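Trehalose synthase regulatory protein (Candida albicans, PDB 5HUS) probably acts as a regulatory subunit in trehalose synthesis, with a C-terminal domain related to the trehalose-phosphatases of the HAD superfamily. Local coordinates at residues 25-30 and 54-59; 127-132 and 176-181; 109-114 and 205-210. All coordinates share one frame; numbering follows the deposited sequence.

Interaction 1 of 3, residues 25-30 and 54-59; sequences LALEIS and SGLVRL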
ATOM      1  N   LEU A  25       5.178  -5.095  -2.555  1.00 15.57           N
ATOM      2  CA  LEU A  25       5.013  -5.742  -1.260  1.00 14.98           C
ATOM      3  C   LEU A  25       4.434  -4.773  -0.236  1.00 16.62           C
ATOM      4  O   LEU A  25       5.090  -3.800   0.144  1.00 19.04           O
ATOM      5  CB  LEU A  25       6.354  -6.290  -0.765  1.00 20.33           C
ATOM      6  CG  LEU A  25       7.090  -7.213  -1.745  1.00 19.73           C
ATOM      7  CD1 LEU A  25       8.421  -7.700  -1.153  1.00 20.49           C
ATOM      8  CD2 LEU A  25       6.194  -8.384  -2.116  1.00 19.52           C
ATOM      9  N   ALA A  26       3.204  -5.038   0.198  1.00 15.59           N
ATOM     10  CA  ALA A  26       2.574  -4.245   1.255  1.00 18.29           C
ATOM     11  C   ALA A  26       2.910  -4.873   2.590  1.00 24.67           C
ATOM     12  O   ALA A  26       2.252  -5.813   3.027  1.00 22.15           O
ATOM     13  CB  ALA A  26       1.059  -4.164   1.053  1.00 17.10           C
ATOM     14  N   LEU A  27       3.951  -4.352   3.228  1.00 18.40           N
ATOM     15  CA  LEU A  27       4.472  -4.935   4.460  1.00 19.92           C
ATOM     16  C   LEU A  27       4.540  -3.898   5.565  1.00 22.94           C
ATOM     17  O   LEU A  27       4.729  -2.711   5.305  1.00 24.32           O
ATOM     18  CB  LEU A  27       5.864  -5.522   4.227  1.00 23.09           C
ATOM     19  CG  LEU A  27       6.020  -6.576   3.134  1.00 25.21           C
ATOM     20  CD1 LEU A  27       7.482  -6.937   2.946  1.00 34.64           C
ATOM     21  CD2 LEU A  27       5.198  -7.810   3.469  1.00 31.30           C
ATOM     22  N   GLU A  28       4.386  -4.357   6.802  1.00 25.58           N
ATOM     23  CA  GLU A  28       4.583  -3.498   7.960  1.00 21.44           C
ATOM     24  C   GLU A  28       6.070  -3.466   8.293  1.00 26.21           C
ATOM     25  O   GLU A  28       6.633  -4.467   8.727  1.00 27.82           O
ATOM     26  CB  GLU A  28       3.774  -4.006   9.153  1.00 29.42           C
ATOM     27  CG  GLU A  28       2.273  -4.019   8.928  1.00 38.83           C
ATOM     28  CD  GLU A  28       1.640  -2.652   9.123  1.00 64.38           C
ATOM     29  OE1 GLU A  28       1.555  -2.197  10.285  1.00 63.66           O
ATOM     30  OE2 GLU A  28       1.229  -2.034   8.119  1.00 57.59           O
ATOM     31  N   ILE A  29       6.707  -2.327   8.057  1.00 23.80           N
ATOM     32  CA  ILE A  29       8.136  -2.204   8.292  1.00 23.41           C
ATOM     33  C   ILE A  29       8.360  -1.477   9.615  1.00 20.69           C
ATOM     34  O   ILE A  29       7.743  -0.445   9.872  1.00 24.40           O
ATOM     35  CB  ILE A  29       8.829  -1.458   7.141  1.00 27.00           C
ATOM     36  CG1 ILE A  29       8.581  -2.187   5.821  1.00 31.77           C
ATOM     37  CG2 ILE A  29      10.318  -1.326   7.399  1.00 24.12           C
ATOM     38  CD1 ILE A  29       9.118  -3.596   5.783  1.00 27.11           C
ATOM     39  N   SER A  30       9.224  -2.033  10.460  1.00 21.46           N
ATOM     40  CA  SER A  30       9.479  -1.439  11.769  1.00 22.08           C
ATOM     41  C   SER A  30      10.938  -1.611  12.160  1.00 20.91           C
ATOM     42  O   SER A  30      11.519  -2.668  11.937  1.00 24.88           O
ATOM     43  CB  SER A  30       8.575  -2.070  12.829  1.00 31.09           C
ATOM     44  OG  SER A  30       8.957  -1.668  14.138  1.00 28.31           O
ATOM     45  N   SER A  54      16.660  -3.639   7.030  1.00 31.91           N
ATOM     46  CA  SER A  54      17.839  -4.436   6.702  1.00 27.67           C
ATOM     47  C   SER A  54      17.486  -5.907   6.489  1.00 23.81           C
ATOM     48  O   SER A  54      18.054  -6.561   5.622  1.00 32.07           O
ATOM     49  CB  SER A  54      18.895  -4.306   7.799  1.00 33.14           C
ATOM     50  OG  SER A  54      18.372  -4.699   9.055  1.00 50.02           O
ATOM     51  N   GLY A  55      16.547  -6.417   7.280  1.00 27.45           N
ATOM     52  CA  GLY A  55      16.086  -7.785   7.139  1.00 33.45           C
ATOM     53  C   GLY A  55      15.389  -8.024   5.813  1.00 29.89           C
ATOM     54  O   GLY A  55      15.605  -9.043   5.160  1.00 32.33           O
ATOM     55  N   LEU A  56      14.550  -7.073   5.419  1.00 30.49           N
ATOM     56  CA  LEU A  56      13.839  -7.130   4.146  1.00 27.63           C
ATOM     57  C   LEU A  56      14.804  -7.196   2.970  1.00 24.40           C
ATOM     58  O   LEU A  56      14.647  -8.022   2.074  1.00 27.70           O
ATOM     59  CB  LEU A  56      12.922  -5.911   3.999  1.00 29.08           C
ATOM     60  CG  LEU A  56      12.223  -5.755   2.650  1.00 25.15           C
ATOM     61  CD1 LEU A  56      11.297  -6.938   2.402  1.00 29.40           C
ATOM     62  CD2 LEU A  56      11.461  -4.436   2.584  1.00 28.26           C
ATOM     63  N   VAL A  57      15.806  -6.321   2.984  1.00 27.97           N
ATOM     64  CA  VAL A  57      16.776  -6.246   1.899  1.00 31.89           C
ATOM     65  C   VAL A  57      17.629  -7.507   1.859  1.00 32.21           C
ATOM     66  O   VAL A  57      17.852  -8.084   0.794  1.00 33.57           O
ATOM     67  CB  VAL A  57      17.694  -5.016   2.041  1.00 33.03           C
ATOM     68  CG1 VAL A  57      18.711  -4.980   0.912  1.00 42.86           C
ATOM     69  CG2 VAL A  57      16.877  -3.735   2.063  1.00 36.04           C
ATOM     70  N   ARG A  58      18.104  -7.928   3.028  1.00 31.74           N
ATOM     71  CA  ARG A  58      18.909  -9.143   3.138  1.00 35.08           C
ATOM     72  C   ARG A  58      18.154 -10.351   2.606  1.00 35.27           C
ATOM     73  O   ARG A  58      18.674 -11.109   1.785  1.00 34.13           O
ATOM     74  CB  ARG A  58      19.326  -9.383   4.592  1.00 34.02           C
ATOM     75  CG  ARG A  58      20.037 -10.710   4.832  1.00 46.34           C
ATOM     76  CD  ARG A  58      20.567 -10.833   6.264  1.00 45.00           C
ATOM     77  NE  ARG A  58      19.502 -10.903   7.263  1.00 40.33           N
ATOM     78  CZ  ARG A  58      19.127  -9.885   8.032  1.00 45.37           C
ATOM     79  NH1 ARG A  58      19.733  -8.709   7.928  1.00 40.75           N
ATOM     80  NH2 ARG A  58      18.147 -10.042   8.914  1.00 50.33           N
ATOM     81  N   LEU A  59      16.916 -10.516   3.058  1.00 26.83           N
ATOM     82  CA  LEU A  59      16.126 -11.684   2.681  1.00 29.35           C
ATOM     83  C   LEU A  59      15.699 -11.666   1.216  1.00 30.59           C
ATOM     84  O   LEU A  59      15.253 -12.684   0.693  1.00 31.81           O
ATOM     85  CB  LEU A  59      14.898 -11.807   3.582  1.00 32.57           C
ATOM     86  CG  LEU A  59      15.177 -12.312   5.001  1.00 29.16           C
ATOM     87  CD1 LEU A  59      13.889 -12.374   5.804  1.00 33.69           C
ATOM     88  CD2 LEU A  59      15.859 -13.675   4.967  1.00 35.52           C
TER
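Leu56 of helix 53-59 reaches across to Leu27 and Ile29 in segment 25-30, which runs from strand 20-26 into strand 28-29. Strand 20-26 lies inside the main sheet of the HAD-type alpha/beta core. In active HAD phosphatases the DxDxT motif lies at the C-terminal end of the equivalent strand. By position, Ala26 and Glu28 probably stand where the two aspartates would be, which fits a regulatory role. Leu27 points toward the helix; Ile29 reaches it with its CD1 end.

The contact can be followed out along Leu56. CB leaves the helix toward segment 25-30 but stays beyond contact distance. CG lies anti to the backbone N (chi1 174°), which carries the branch away from the helix. Leu56 CG is 4.9 Å from both Leu27 CD1 and Ile29 CD1. The two methyls do the work. Leu56 CD1 meets Leu27 CD1 at 3.9 Å, the two side chains crossing at a slant. Leu56 CD2 turns to Ile29, whose side chain runs at about a right angle to it. The Leu56 fork thus serves two residues with one methyl each.

Leu301 of helix 297-304 and Phe86 of helix 79-86 also touch Leu56, and the contact is buried. No hydrogen bond joins the segments. On the Ile29 side the approach is made by its delta methyl: Ile29 CD1 stands 4.1 Å from Leu56 CD2.

Interaction 2 of 3, residues 127-132 and 176-181; sequences VKLVES and NTLFEH
Leu129 of helix 116-136 points at segment 176-181, on helix 161-179, and meets Leu178 and Phe179 there. One methyl makes both contacts. A chi1 of -170° swings Leu129 CG out from its helix. CD1 then leads, while CD2 is turned off and does not reach the other segment.

The two partners receive this methyl differently. Leu178 offers a methyl of its own: Leu129 CD1 and Leu178 CD1 are 4.3 Å apart. Phe179 offers the rim of its ring. Leu129 CD1 lies near the ring plane, 4.4 Å from Phe179 CE2, so it meets the edge and not the face. Leu178 CD1 and Phe179 CE2 are themselves 4.7 Å apart, and the Leu129 methyl touches both.

Further residues pack around it. Leu129 also touches His174 and Ile175 of helix 161-179. Phe179 rests on Val184 of strand 184-189. Val127 and Val130, from the same helix as Leu129, pack on strands 141-144 and 149-152. Two helices laid on a four-stranded antiparallel sheet agree with the cap of trehalose-phosphatase-like HAD proteins.

Within helix 116-136, Ser132 OG donates a hydrogen bond to Leu129 O at 2.6 Å, tilted 20° from the carbonyl plane. Across the helices there is no polar bond. The contact rests on van der Waals and hydrophobic packing alone, with 69 Å² buried in all, Leu178 at its exposed side and Phe179 at its buried side.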
ATOM      1  N   VAL A 127      -7.901  17.152  10.258  1.00 23.07           N
ATOM      2  CA  VAL A 127      -7.158  17.062  11.512  1.00 22.19           C
ATOM      3  C   VAL A 127      -7.930  17.692  12.671  1.00 25.52           C
ATOM      4  O   VAL A 127      -8.003  17.125  13.765  1.00 27.88           O
ATOM      5  CB  VAL A 127      -5.781  17.735  11.395  1.00 25.60           C
ATOM      6  CG1 VAL A 127      -5.137  17.866  12.767  1.00 31.30           C
ATOM      7  CG2 VAL A 127      -4.882  16.924  10.465  1.00 25.34           C
ATOM      8  N   LYS A 128      -8.510  18.860  12.417  1.00 27.52           N
ATOM      9  CA  LYS A 128      -9.302  19.570  13.416  1.00 29.25           C
ATOM     10  C   LYS A 128     -10.493  18.728  13.862  1.00 28.12           C
ATOM     11  O   LYS A 128     -10.781  18.618  15.056  1.00 30.57           O
ATOM     12  CB  LYS A 128      -9.774  20.912  12.854  1.00 31.62           C
ATOM     13  CG  LYS A 128     -10.484  21.803  13.861  1.00 43.15           C
ATOM     14  CD  LYS A 128     -10.011  23.244  13.735  1.00 46.25           C
ATOM     15  CE  LYS A 128     -10.878  24.181  14.554  1.00 52.91           C
ATOM     16  NZ  LYS A 128     -12.277  24.190  14.049  1.00 49.24           N
ATOM     17  N   LEU A 129     -11.166  18.118  12.894  1.00 26.57           N
ATOM     18  CA  LEU A 129     -12.304  17.248  13.169  1.00 27.81           C
ATOM     19  C   LEU A 129     -11.879  16.067  14.046  1.00 35.98           C
ATOM     20  O   LEU A 129     -12.502  15.791  15.074  1.00 29.55           O
ATOM     21  CB  LEU A 129     -12.924  16.764  11.852  1.00 24.55           C
ATOM     22  CG  LEU A 129     -14.267  16.028  11.852  1.00 29.36           C
ATOM     23  CD1 LEU A 129     -14.923  16.157  10.488  1.00 36.28           C
ATOM     24  CD2 LEU A 129     -14.107  14.553  12.213  1.00 29.26           C
ATOM     25  N   VAL A 130     -10.810  15.382  13.652  1.00 24.77           N
ATOM     26  CA  VAL A 130     -10.326  14.235  14.416  1.00 29.72           C
ATOM     27  C   VAL A 130      -9.894  14.645  15.822  1.00 30.50           C
ATOM     28  O   VAL A 130     -10.167  13.935  16.794  1.00 28.94           O
ATOM     29  CB  VAL A 130      -9.154  13.534  13.702  1.00 29.04           C
ATOM     30  CG1 VAL A 130      -8.567  12.439  14.581  1.00 28.20           C
ATOM     31  CG2 VAL A 130      -9.626  12.957  12.373  1.00 26.78           C
ATOM     32  N   GLU A 131      -9.247  15.800  15.938  1.00 27.26           N
ATOM     33  CA  GLU A 131      -8.766  16.256  17.242  1.00 28.70           C
ATOM     34  C   GLU A 131      -9.927  16.530  18.200  1.00 33.31           C
ATOM     35  O   GLU A 131      -9.810  16.286  19.401  1.00 33.85           O
ATOM     36  CB  GLU A 131      -7.882  17.498  17.085  1.00 30.28           C
ATOM     37  CG  GLU A 131      -6.446  17.167  16.671  1.00 24.13           C
ATOM     38  CD  GLU A 131      -5.602  18.400  16.403  1.00 36.36           C
ATOM     39  OE1 GLU A 131      -6.176  19.483  16.160  1.00 40.62           O
ATOM     40  OE2 GLU A 131      -4.362  18.282  16.433  1.00 35.69           O
ATOM     41  N   SER A 132     -11.048  17.005  17.662  1.00 32.61           N
ATOM     42  CA  SER A 132     -12.235  17.269  18.475  1.00 34.37           C
ATOM     43  C   SER A 132     -12.865  15.974  18.989  1.00 37.97           C
ATOM     44  O   SER A 132     -13.501  15.962  20.043  1.00 34.99           O
ATOM     45  CB  SER A 132     -13.270  18.075  17.684  1.00 35.33           C
ATOM     46  OG  SER A 132     -13.928  17.271  16.719  1.00 46.19           O
ATOM     47  N   ASN A 176     -17.210  10.959   6.356  1.00 24.86           N
ATOM     48  CA  ASN A 176     -17.671  10.570   5.032  1.00 24.03           C
ATOM     49  C   ASN A 176     -18.764  11.501   4.532  1.00 29.55           C
ATOM     50  O   ASN A 176     -18.783  11.852   3.359  1.00 26.27           O
ATOM     51  CB  ASN A 176     -18.153   9.121   5.025  1.00 23.71           C
ATOM     52  CG  ASN A 176     -17.002   8.138   5.052  1.00 26.91           C
ATOM     53  OD1 ASN A 176     -15.861   8.511   4.783  1.00 27.51           O
ATOM     54  ND2 ASN A 176     -17.290   6.886   5.373  1.00 29.45           N
ATOM     55  N   THR A 177     -19.650  11.926   5.425  1.00 22.99           N
ATOM     56  CA  THR A 177     -20.714  12.846   5.023  1.00 24.69           C
ATOM     57  C   THR A 177     -20.119  14.138   4.465  1.00 26.77           C
ATOM     58  O   THR A 177     -20.541  14.627   3.415  1.00 31.85           O
ATOM     59  CB  THR A 177     -21.651  13.182   6.197  1.00 28.62           C
ATOM     60  OG1 THR A 177     -22.242  11.978   6.704  1.00 32.03           O
ATOM     61  CG2 THR A 177     -22.756  14.141   5.747  1.00 32.79           C
ATOM     62  N   LEU A 178     -19.107  14.664   5.148  1.00 27.73           N
ATOM     63  CA  LEU A 178     -18.543  15.962   4.795  1.00 27.90           C
ATOM     64  C   LEU A 178     -17.487  15.927   3.686  1.00 27.55           C
ATOM     65  O   LEU A 178     -17.318  16.916   2.974  1.00 28.19           O
ATOM     66  CB  LEU A 178     -17.937  16.626   6.030  1.00 26.70           C
ATOM     67  CG  LEU A 178     -18.894  16.971   7.176  1.00 31.92           C
ATOM     68  CD1 LEU A 178     -18.186  17.816   8.215  1.00 28.89           C
ATOM     69  CD2 LEU A 178     -20.130  17.684   6.658  1.00 29.80           C
ATOM     70  N   PHE A 179     -16.771  14.817   3.533  1.00 21.39           N
ATOM     71  CA  PHE A 179     -15.647  14.812   2.595  1.00 23.58           C
ATOM     72  C   PHE A 179     -15.741  13.834   1.433  1.00 21.26           C
ATOM     73  O   PHE A 179     -14.883  13.846   0.549  1.00 22.83           O
ATOM     74  CB  PHE A 179     -14.343  14.556   3.363  1.00 23.05           C
ATOM     75  CG  PHE A 179     -13.914  15.717   4.204  1.00 27.78           C
ATOM     76  CD1 PHE A 179     -13.082  16.697   3.683  1.00 38.38           C
ATOM     77  CD2 PHE A 179     -14.361  15.848   5.507  1.00 27.40           C
ATOM     78  CE1 PHE A 179     -12.694  17.776   4.451  1.00 36.58           C
ATOM     79  CE2 PHE A 179     -13.974  16.923   6.282  1.00 27.43           C
ATOM     80  CZ  PHE A 179     -13.140  17.889   5.753  1.00 33.52           C
ATOM     81  N   GLU A 180     -16.768  12.987   1.415  1.00 23.16           N
ATOM     82  CA  GLU A 180     -16.927  12.026   0.328  1.00 24.53           C
ATOM     83  C   GLU A 180     -16.917  12.694  -1.054  1.00 23.99           C
ATOM     84  O   GLU A 180     -16.332  12.162  -1.990  1.00 20.96           O
ATOM     85  CB  GLU A 180     -18.215  11.219   0.503  1.00 31.32           C
ATOM     86  CG  GLU A 180     -18.534  10.305  -0.662  1.00 45.36           C
ATOM     87  CD  GLU A 180     -19.749   9.430  -0.421  1.00 56.56           C
ATOM     88  OE1 GLU A 180     -20.813   9.972  -0.050  1.00 61.74           O
ATOM     89  OE2 GLU A 180     -19.638   8.197  -0.606  1.00 47.86           O
ATOM     90  N   HIS A 181     -17.532  13.871  -1.177  1.00 24.01           N
ATOM     91  CA  HIS A 181     -17.581  14.550  -2.475  1.00 24.54           C
ATOM     92  C   HIS A 181     -16.196  14.975  -2.959  1.00 23.97           C
ATOM     93  O   HIS A 181     -16.006  15.238  -4.143  1.00 26.27           O
ATOM     94  CB  HIS A 181     -18.503  15.777  -2.418  1.00 23.38           C
ATOM     95  CG  HIS A 181     -17.971  16.896  -1.579  1.00 22.56           C
ATOM     96  ND1 HIS A 181     -18.286  17.037  -0.246  1.00 25.42           N
ATOM     97  CD2 HIS A 181     -17.149  17.929  -1.883  1.00 24.08           C
ATOM     98  CE1 HIS A 181     -17.688  18.114   0.234  1.00 25.32           C
ATOM     99  NE2 HIS A 181     -16.987  18.670  -0.737  1.00 24.89           N
TER

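Interaction 3 of 3, residues 109-114 and 205-210; sequences NWISLA and IRLVLS
Leu113 and Leu207 each turn CG away from their own backbone N (chi1 -168° and -179°), which extends the two side chains toward each other. They meet tip to tip, with Leu113 CD1 4.0 Å from Leu207 CD1. Ile111 joins from two residues back. Ile111 CG2 is 4.4 Å from the same Leu207 CD1, a looser touch. A single methyl of the helix is therefore met by both side chains.

Between them Ser112 points the opposite way. Ser112 OG donates to Ala114 O at 2.6 Å, a local bond within the turn that follows the strand. On the helix, Arg206 O accepts two bonds from Ser210, one from N and one from OG, reaching it from opposite faces of the carbonyl plane. The guanidinium of Arg206 is held elsewhere, by a salt bridge to Asp235 and bonds to main-chain oxygens.

Ile225 and Phe228 of helix 225-229 also touch Leu113, and Ile225 touches Ile111. The contact is buried and wholly apolar. It packs helix 200-213 against strand 111-112 and the loop residue Leu113 that follows it, consistent with a HAD-type alpha/beta core, here at the antiparallel edge of its sheet.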
ATOM      1  N   ASN A 109      14.184  12.028  -5.548  1.00 27.40           N
ATOM      2  CA  ASN A 109      13.033  12.802  -5.109  1.00 36.59           C
ATOM      3  C   ASN A 109      11.735  12.010  -5.114  1.00 29.22           C
ATOM      4  O   ASN A 109      11.576  11.069  -5.884  1.00 30.82           O
ATOM      5  CB  ASN A 109      12.878  14.038  -5.993  1.00 35.49           C
ATOM      6  CG  ASN A 109      14.000  15.027  -5.796  1.00 48.12           C
ATOM      7  OD1 ASN A 109      14.423  15.280  -4.667  1.00 46.27           O
ATOM      8  ND2 ASN A 109      14.498  15.585  -6.890  1.00 43.32           N
ATOM      9  N   TRP A 110      10.810  12.404  -4.246  1.00 22.83           N
ATOM     10  CA  TRP A 110       9.481  11.814  -4.236  1.00 21.65           C
ATOM     11  C   TRP A 110       8.587  12.458  -5.270  1.00 22.99           C
ATOM     12  O   TRP A 110       8.621  13.676  -5.477  1.00 25.69           O
ATOM     13  CB  TRP A 110       8.814  11.956  -2.865  1.00 17.84           C
ATOM     14  CG  TRP A 110       9.472  11.208  -1.761  1.00 20.28           C
ATOM     15  CD1 TRP A 110      10.488  11.650  -0.961  1.00 22.19           C
ATOM     16  CD2 TRP A 110       9.142   9.890  -1.302  1.00 19.54           C
ATOM     17  NE1 TRP A 110      10.820  10.682  -0.041  1.00 22.64           N
ATOM     18  CE2 TRP A 110      10.007   9.595  -0.228  1.00 17.84           C
ATOM     19  CE3 TRP A 110       8.201   8.934  -1.698  1.00 17.85           C
ATOM     20  CZ2 TRP A 110       9.959   8.379   0.456  1.00 21.39           C
ATOM     21  CZ3 TRP A 110       8.155   7.725  -1.019  1.00 18.64           C
ATOM     22  CH2 TRP A 110       9.032   7.458   0.047  1.00 21.71           C
ATOM     23  N   ILE A 111       7.775  11.624  -5.898  1.00 20.41           N
ATOM     24  CA  ILE A 111       6.668  12.071  -6.719  1.00 23.56           C
ATOM     25  C   ILE A 111       5.437  12.218  -5.849  1.00 27.38           C
ATOM     26  O   ILE A 111       5.097  11.310  -5.092  1.00 22.88           O
ATOM     27  CB  ILE A 111       6.360  11.083  -7.844  1.00 22.20           C
ATOM     28  CG1 ILE A 111       7.539  10.985  -8.811  1.00 23.11           C
ATOM     29  CG2 ILE A 111       5.070  11.485  -8.566  1.00 19.83           C
ATOM     30  CD1 ILE A 111       7.439   9.803  -9.748  1.00 18.84           C
ATOM     31  N   SER A 112       4.773  13.360  -5.945  1.00 21.76           N
ATOM     32  CA  SER A 112       3.546  13.561  -5.191  1.00 19.54           C
ATOM     33  C   SER A 112       2.337  13.242  -6.065  1.00 24.07           C
ATOM     34  O   SER A 112       1.939  14.031  -6.924  1.00 23.67           O
ATOM     35  CB  SER A 112       3.466  14.991  -4.655  1.00 24.19           C
ATOM     36  OG  SER A 112       2.341  15.146  -3.805  1.00 27.00           O
ATOM     37  N   LEU A 113       1.768  12.062  -5.851  1.00 22.21           N
ATOM     38  CA  LEU A 113       0.507  11.707  -6.478  1.00 21.84           C
ATOM     39  C   LEU A 113      -0.613  12.509  -5.823  1.00 19.66           C
ATOM     40  O   LEU A 113      -1.572  12.921  -6.484  1.00 25.11           O
ATOM     41  CB  LEU A 113       0.265  10.201  -6.360  1.00 19.57           C
ATOM     42  CG  LEU A 113      -0.852   9.560  -7.176  1.00 24.46           C
ATOM     43  CD1 LEU A 113      -0.823  10.008  -8.631  1.00 26.27           C
ATOM     44  CD2 LEU A 113      -0.728   8.041  -7.079  1.00 21.88           C
ATOM     45  N   ALA A 114      -0.485  12.726  -4.512  1.00 20.01           N
ATOM     46  CA  ALA A 114      -1.360  13.638  -3.793  1.00 19.60           C
ATOM     47  C   ALA A 114      -1.208  15.035  -4.384  1.00 24.84           C
ATOM     48  O   ALA A 114      -0.100  15.453  -4.721  1.00 26.73           O
ATOM     49  CB  ALA A 114      -1.029  13.643  -2.300  1.00 20.59           C
ATOM     50  N   ILE A 205      -0.028   2.145  -7.645  1.00 15.55           N
ATOM     51  CA  ILE A 205       0.382   0.919  -8.309  1.00 18.43           C
ATOM     52  C   ILE A 205       0.349   1.131  -9.822  1.00 20.99           C
ATOM     53  O   ILE A 205       1.287   0.774 -10.529  1.00 18.49           O
ATOM     54  CB  ILE A 205      -0.510  -0.273  -7.907  1.00 16.24           C
ATOM     55  CG1 ILE A 205      -0.226  -0.656  -6.445  1.00 21.69           C
ATOM     56  CG2 ILE A 205      -0.252  -1.477  -8.846  1.00 18.94           C
ATOM     57  CD1 ILE A 205      -1.166  -1.693  -5.873  1.00 24.11           C
ATOM     58  N   ARG A 206      -0.716   1.763 -10.304  1.00 21.44           N
ATOM     59  CA  ARG A 206      -0.841   2.050 -11.729  1.00 17.84           C
ATOM     60  C   ARG A 206       0.288   2.954 -12.209  1.00 20.04           C
ATOM     61  O   ARG A 206       0.826   2.753 -13.291  1.00 21.84           O
ATOM     62  CB  ARG A 206      -2.197   2.692 -12.034  1.00 19.80           C
ATOM     63  CG  ARG A 206      -2.346   3.125 -13.489  1.00 23.60           C
ATOM     64  CD  ARG A 206      -3.735   3.689 -13.768  1.00 22.07           C
ATOM     65  NE  ARG A 206      -3.993   4.934 -13.054  1.00 29.11           N
ATOM     66  CZ  ARG A 206      -5.143   5.601 -13.107  1.00 31.78           C
ATOM     67  NH1 ARG A 206      -6.145   5.142 -13.846  1.00 31.34           N
ATOM     68  NH2 ARG A 206      -5.290   6.728 -12.419  1.00 28.84           N
ATOM     69  N   LEU A 207       0.658   3.936 -11.393  1.00 19.57           N
ATOM     70  CA  LEU A 207       1.749   4.847 -11.735  1.00 14.73           C
ATOM     71  C   LEU A 207       3.091   4.117 -11.827  1.00 18.96           C
ATOM     72  O   LEU A 207       3.839   4.282 -12.793  1.00 18.51           O
ATOM     73  CB  LEU A 207       1.824   5.989 -10.706  1.00 14.98           C
ATOM     74  CG  LEU A 207       2.886   7.084 -10.875  1.00 18.92           C
ATOM     75  CD1 LEU A 207       2.419   8.361 -10.192  1.00 23.28           C
ATOM     76  CD2 LEU A 207       4.250   6.679 -10.303  1.00 20.73           C
ATOM     77  N   VAL A 208       3.406   3.323 -10.809  1.00 20.99           N
ATOM     78  CA  VAL A 208       4.654   2.566 -10.810  1.00 17.92           C
ATOM     79  C   VAL A 208       4.691   1.590 -11.983  1.00 19.05           C
ATOM     80  O   VAL A 208       5.689   1.508 -12.699  1.00 20.01           O
ATOM     81  CB  VAL A 208       4.845   1.816  -9.476  1.00 17.42           C
ATOM     82  CG1 VAL A 208       6.043   0.882  -9.549  1.00 20.28           C
ATOM     83  CG2 VAL A 208       5.013   2.827  -8.337  1.00 17.05           C
ATOM     84  N   LEU A 209       3.589   0.881 -12.195  1.00 16.62           N
ATOM     85  CA  LEU A 209       3.489  -0.033 -13.328  1.00 22.82           C
ATOM     86  C   LEU A 209       3.710   0.705 -14.652  1.00 24.45           C
ATOM     87  O   LEU A 209       4.493   0.246 -15.485  1.00 23.23           O
ATOM     88  CB  LEU A 209       2.139  -0.750 -13.324  1.00 19.20           C
ATOM     89  CG  LEU A 209       1.841  -1.672 -14.512  1.00 17.64           C
ATOM     90  CD1 LEU A 209       2.921  -2.735 -14.672  1.00 21.90           C
ATOM     91  CD2 LEU A 209       0.480  -2.321 -14.334  1.00 27.27           C
ATOM     92  N   SER A 210       3.062   1.855 -14.827  1.00 20.66           N
ATOM     93  CA  SER A 210       3.221   2.652 -16.048  1.00 22.53           C
ATOM     94  C   SER A 210       4.667   3.070 -16.291  1.00 23.69           C
ATOM     95  O   SER A 210       5.148   3.027 -17.417  1.00 24.65           O
ATOM     96  CB  SER A 210       2.330   3.904 -16.003  1.00 21.57           C
ATOM     97  OG  SER A 210       0.959   3.547 -15.952  1.00 27.35           O
TER

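Interactions 1 and 3 both reach the main mixed sheet. Interaction 1 lies on inner strand 20-26 and the short strand 28-29 after it, and interaction 3 at edge strand 111-112. Their centres are about 20 Å apart, their nearest atoms about 8 Å. Interaction 2 sits away from this sheet, between helices 116-136 and 161-179. Its centre is about 33 Å from that of interaction 1, across the middle of the chain, and about 26 Å from that of interaction 3. Along the chain interaction 1 closes first, and interaction 2 is nested within the loop closed by interaction 3. This order fits a cap inserted into a HAD-type core: the chain leaves after strand 111-112 and returns with helix 200-213.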